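PDB 3BNK: flavoredoxin from Methanosarcina acetivorans, which binds flavin mononucleotide and probably carries electrons. Local coordinates for residues Q145-Q149 against G150-I154. Numbering follows the deposited sequence.
Sequences QYLIQ and GKPDI
The carboxylate of Asp-153 receives the end of Ile-148 over one face: CD1 stands almost straight above the carboxyl carbon, 3.5 Å from CG. Ile-148 keeps its chain extended beyond CG1 (chi2 -178°), which carries the methyl out to that flat group. The Pro-152 ring is met at its CD corner by Leu-147 CD2, 3.8 Å away, while the Tyr-146 ring has Gln-145 CG over the centre of one face.

These meetings dress a beta hairpin with a two-residue loop, a textbook case of a type I' turn joining two short antiparallel strands. Gln-149 and Gly-150 form its corners, both with positive phi. Ile-148 and Lys-151 are the hydrogen-bonded pair: Ile-148 N gives a nearly straight bond to Lys-151 O at 2.8 Å, whereas the return bond, from Lys-151 N to Ile-148 O, is longer at 3.2 Å and comes from above the carbonyl plane. Beyond the non-hydrogen-bonded pair Leu-147 and Pro-152, the amide of Asp-153 closes on Tyr-146 O at 2.9 Å, and Pro-152 CA adds a CH...O contact to the same oxygen.

Asp-153 is also the N-cap of helix 154-157, its OD2 accepting the amide of Lys-156, whose NZ bonds Leu-147 O. In the second subunit, Ile-5 packs on Leu-147 and Tyr-14 on Pro-152. An alanine in place of Asp-153 would probably leave the Lys-156 amide without its cap and take away the carboxylate face against which Ile-148 CD1 rests.

Backbone bonding thus sets the hairpin, and the Asp-153 cap, together with the Lys-156 NZ bond to Leu-147 O, ties it to helix 154-157. With its carboxylate at that helix's amino end, Asp-153 is likely to be stabilised as the anion, even with a methyl against its face.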
ATOM      1  N   GLN B 145      -3.978 -24.082  -4.715  1.00 29.90           N
ATOM      2  CA  GLN B 145      -5.379 -23.689  -4.454  1.00 29.54           C
ATOM      3  C   GLN B 145      -5.602 -22.171  -4.367  1.00 29.14           C
ATOM      4  O   GLN B 145      -6.735 -21.706  -4.189  1.00 29.09           O
ATOM      5  CB  GLN B 145      -5.897 -24.356  -3.176  1.00 29.94           C
ATOM      6  CG  GLN B 145      -5.101 -23.980  -1.925  1.00 30.90           C
ATOM      7  CD  GLN B 145      -5.925 -24.008  -0.659  1.00 32.43           C
ATOM      8  OE1 GLN B 145      -5.396 -24.242   0.429  1.00 33.01           O
ATOM      9  NE2 GLN B 145      -7.225 -23.753  -0.784  1.00 33.57           N
ATOM     10  N   TYR B 146      -4.521 -21.401  -4.482  1.00 28.24           N
ATOM     11  CA  TYR B 146      -4.609 -19.947  -4.449  1.00 27.58           C
ATOM     12  C   TYR B 146      -4.254 -19.341  -5.803  1.00 27.67           C
ATOM     13  O   TYR B 146      -4.251 -18.122  -5.965  1.00 27.95           O
ATOM     14  CB  TYR B 146      -3.706 -19.383  -3.341  1.00 26.99           C
ATOM     15  CG  TYR B 146      -4.083 -19.845  -1.945  1.00 26.22           C
ATOM     16  CD1 TYR B 146      -3.165 -20.534  -1.137  1.00 24.92           C
ATOM     17  CD2 TYR B 146      -5.361 -19.612  -1.437  1.00 24.66           C
ATOM     18  CE1 TYR B 146      -3.510 -20.956   0.147  1.00 24.89           C
ATOM     19  CE2 TYR B 146      -5.721 -20.040  -0.161  1.00 24.51           C
ATOM     20  CZ  TYR B 146      -4.799 -20.708   0.624  1.00 25.78           C
ATOM     21  OH  TYR B 146      -5.174 -21.121   1.889  1.00 26.76           O
ATOM     22  N   LEU B 147      -3.960 -20.198  -6.779  1.00 27.86           N
ATOM     23  CA  LEU B 147      -3.453 -19.729  -8.066  1.00 28.31           C
ATOM     24  C   LEU B 147      -4.441 -19.912  -9.208  1.00 28.68           C
ATOM     25  O   LEU B 147      -5.192 -20.889  -9.243  1.00 28.62           O
ATOM     26  CB  LEU B 147      -2.118 -20.411  -8.408  1.00 28.08           C
ATOM     27  CG  LEU B 147      -0.999 -20.348  -7.363  1.00 28.05           C
ATOM     28  CD1 LEU B 147       0.174 -21.200  -7.819  1.00 27.73           C
ATOM     29  CD2 LEU B 147      -0.546 -18.929  -7.077  1.00 26.48           C
ATOM     30  N   ILE B 148      -4.456 -18.947 -10.121  1.00 29.28           N
ATOM     31  CA  ILE B 148      -5.122 -19.122 -11.409  1.00 30.25           C
ATOM     32  C   ILE B 148      -4.096 -18.842 -12.490  1.00 30.52           C
ATOM     33  O   ILE B 148      -3.488 -17.774 -12.505  1.00 30.64           O
ATOM     34  CB  ILE B 148      -6.407 -18.249 -11.571  1.00 30.20           C
ATOM     35  CG1 ILE B 148      -7.487 -18.707 -10.575  1.00 30.18           C
ATOM     36  CG2 ILE B 148      -6.944 -18.334 -13.017  1.00 30.17           C
ATOM     37  CD1 ILE B 148      -8.810 -17.957 -10.671  1.00 30.71           C
ATOM     38  N   GLN B 149      -3.912 -19.814 -13.384  1.00 31.31           N
ATOM     39  CA  GLN B 149      -2.855 -19.778 -14.414  1.00 31.94           C
ATOM     40  C   GLN B 149      -1.478 -19.373 -13.841  1.00 31.58           C
ATOM     41  O   GLN B 149      -0.814 -18.488 -14.373  1.00 32.32           O
ATOM     42  CB  GLN B 149      -3.254 -18.890 -15.610  1.00 32.16           C
ATOM     43  CG  GLN B 149      -4.553 -19.314 -16.311  1.00 34.38           C
ATOM     44  CD  GLN B 149      -4.444 -19.355 -17.840  1.00 37.48           C
ATOM     45  OE1 GLN B 149      -3.728 -18.553 -18.454  1.00 38.90           O
ATOM     46  NE2 GLN B 149      -5.160 -20.299 -18.458  1.00 37.12           N
ATOM     47  N   GLY B 150      -1.068 -20.015 -12.748  1.00 30.99           N
ATOM     48  CA  GLY B 150       0.246 -19.755 -12.126  1.00 29.91           C
ATOM     49  C   GLY B 150       0.391 -18.538 -11.209  1.00 29.17           C
ATOM     50  O   GLY B 150       1.440 -18.352 -10.592  1.00 28.53           O
ATOM     51  N   LYS B 151      -0.658 -17.716 -11.110  1.00 28.54           N
ATOM     52  CA  LYS B 151      -0.594 -16.439 -10.380  1.00 27.74           C
ATOM     53  C   LYS B 151      -1.623 -16.382  -9.250  1.00 26.16           C
ATOM     54  O   LYS B 151      -2.729 -16.904  -9.403  1.00 26.34           O
ATOM     55  CB  LYS B 151      -0.847 -15.252 -11.328  1.00 28.48           C
ATOM     56  CG  LYS B 151       0.081 -15.147 -12.540  1.00 30.41           C
ATOM     57  CD  LYS B 151      -0.608 -15.693 -13.800  1.00 33.29           C
ATOM     58  CE  LYS B 151       0.331 -15.771 -15.021  1.00 32.38           C
ATOM     59  NZ  LYS B 151      -0.248 -16.643 -16.104  1.00 33.35           N
ATOM     60  N   PRO B 152      -1.274 -15.742  -8.112  1.00 24.78           N
ATOM     61  CA  PRO B 152      -2.279 -15.537  -7.064  1.00 23.62           C
ATOM     62  C   PRO B 152      -3.610 -14.970  -7.579  1.00 22.61           C
ATOM     63  O   PRO B 152      -3.631 -14.088  -8.445  1.00 22.10           O
ATOM     64  CB  PRO B 152      -1.595 -14.544  -6.121  1.00 24.05           C
ATOM     65  CG  PRO B 152      -0.115 -14.864  -6.277  1.00 23.88           C
ATOM     66  CD  PRO B 152       0.055 -15.227  -7.715  1.00 24.17           C
ATOM     67  N   ASP B 153      -4.706 -15.512  -7.055  1.00 21.20           N
ATOM     68  CA  ASP B 153      -6.040 -15.021  -7.341  1.00 20.24           C
ATOM     69  C   ASP B 153      -6.612 -14.451  -6.051  1.00 18.84           C
ATOM     70  O   ASP B 153      -6.742 -15.161  -5.066  1.00 18.12           O
ATOM     71  CB  ASP B 153      -6.945 -16.150  -7.847  1.00 20.97           C
ATOM     72  CG  ASP B 153      -8.389 -15.711  -7.980  1.00 22.40           C
ATOM     73  OD1 ASP B 153      -8.703 -14.968  -8.934  1.00 25.55           O
ATOM     74  OD2 ASP B 153      -9.203 -16.065  -7.108  1.00 22.46           O
ATOM     75  N   ILE B 154      -6.968 -13.172  -6.055  1.00 18.44           N
ATOM     76  CA  ILE B 154      -7.388 -12.521  -4.807  1.00 17.96           C
ATOM     77  C   ILE B 154      -8.628 -13.130  -4.119  1.00 17.87           C
ATOM     78  O   ILE B 154      -8.712 -13.135  -2.882  1.00 17.73           O
ATOM     79  CB  ILE B 154      -7.477 -10.982  -4.936  1.00 18.12           C
ATOM     80  CG1 ILE B 154      -7.302 -10.334  -3.550  1.00 17.67           C
ATOM     81  CG2 ILE B 154      -8.784 -10.551  -5.649  1.00 17.48           C
ATOM     82  CD1 ILE B 154      -7.227  -8.789  -3.564  1.00 17.52           C
TER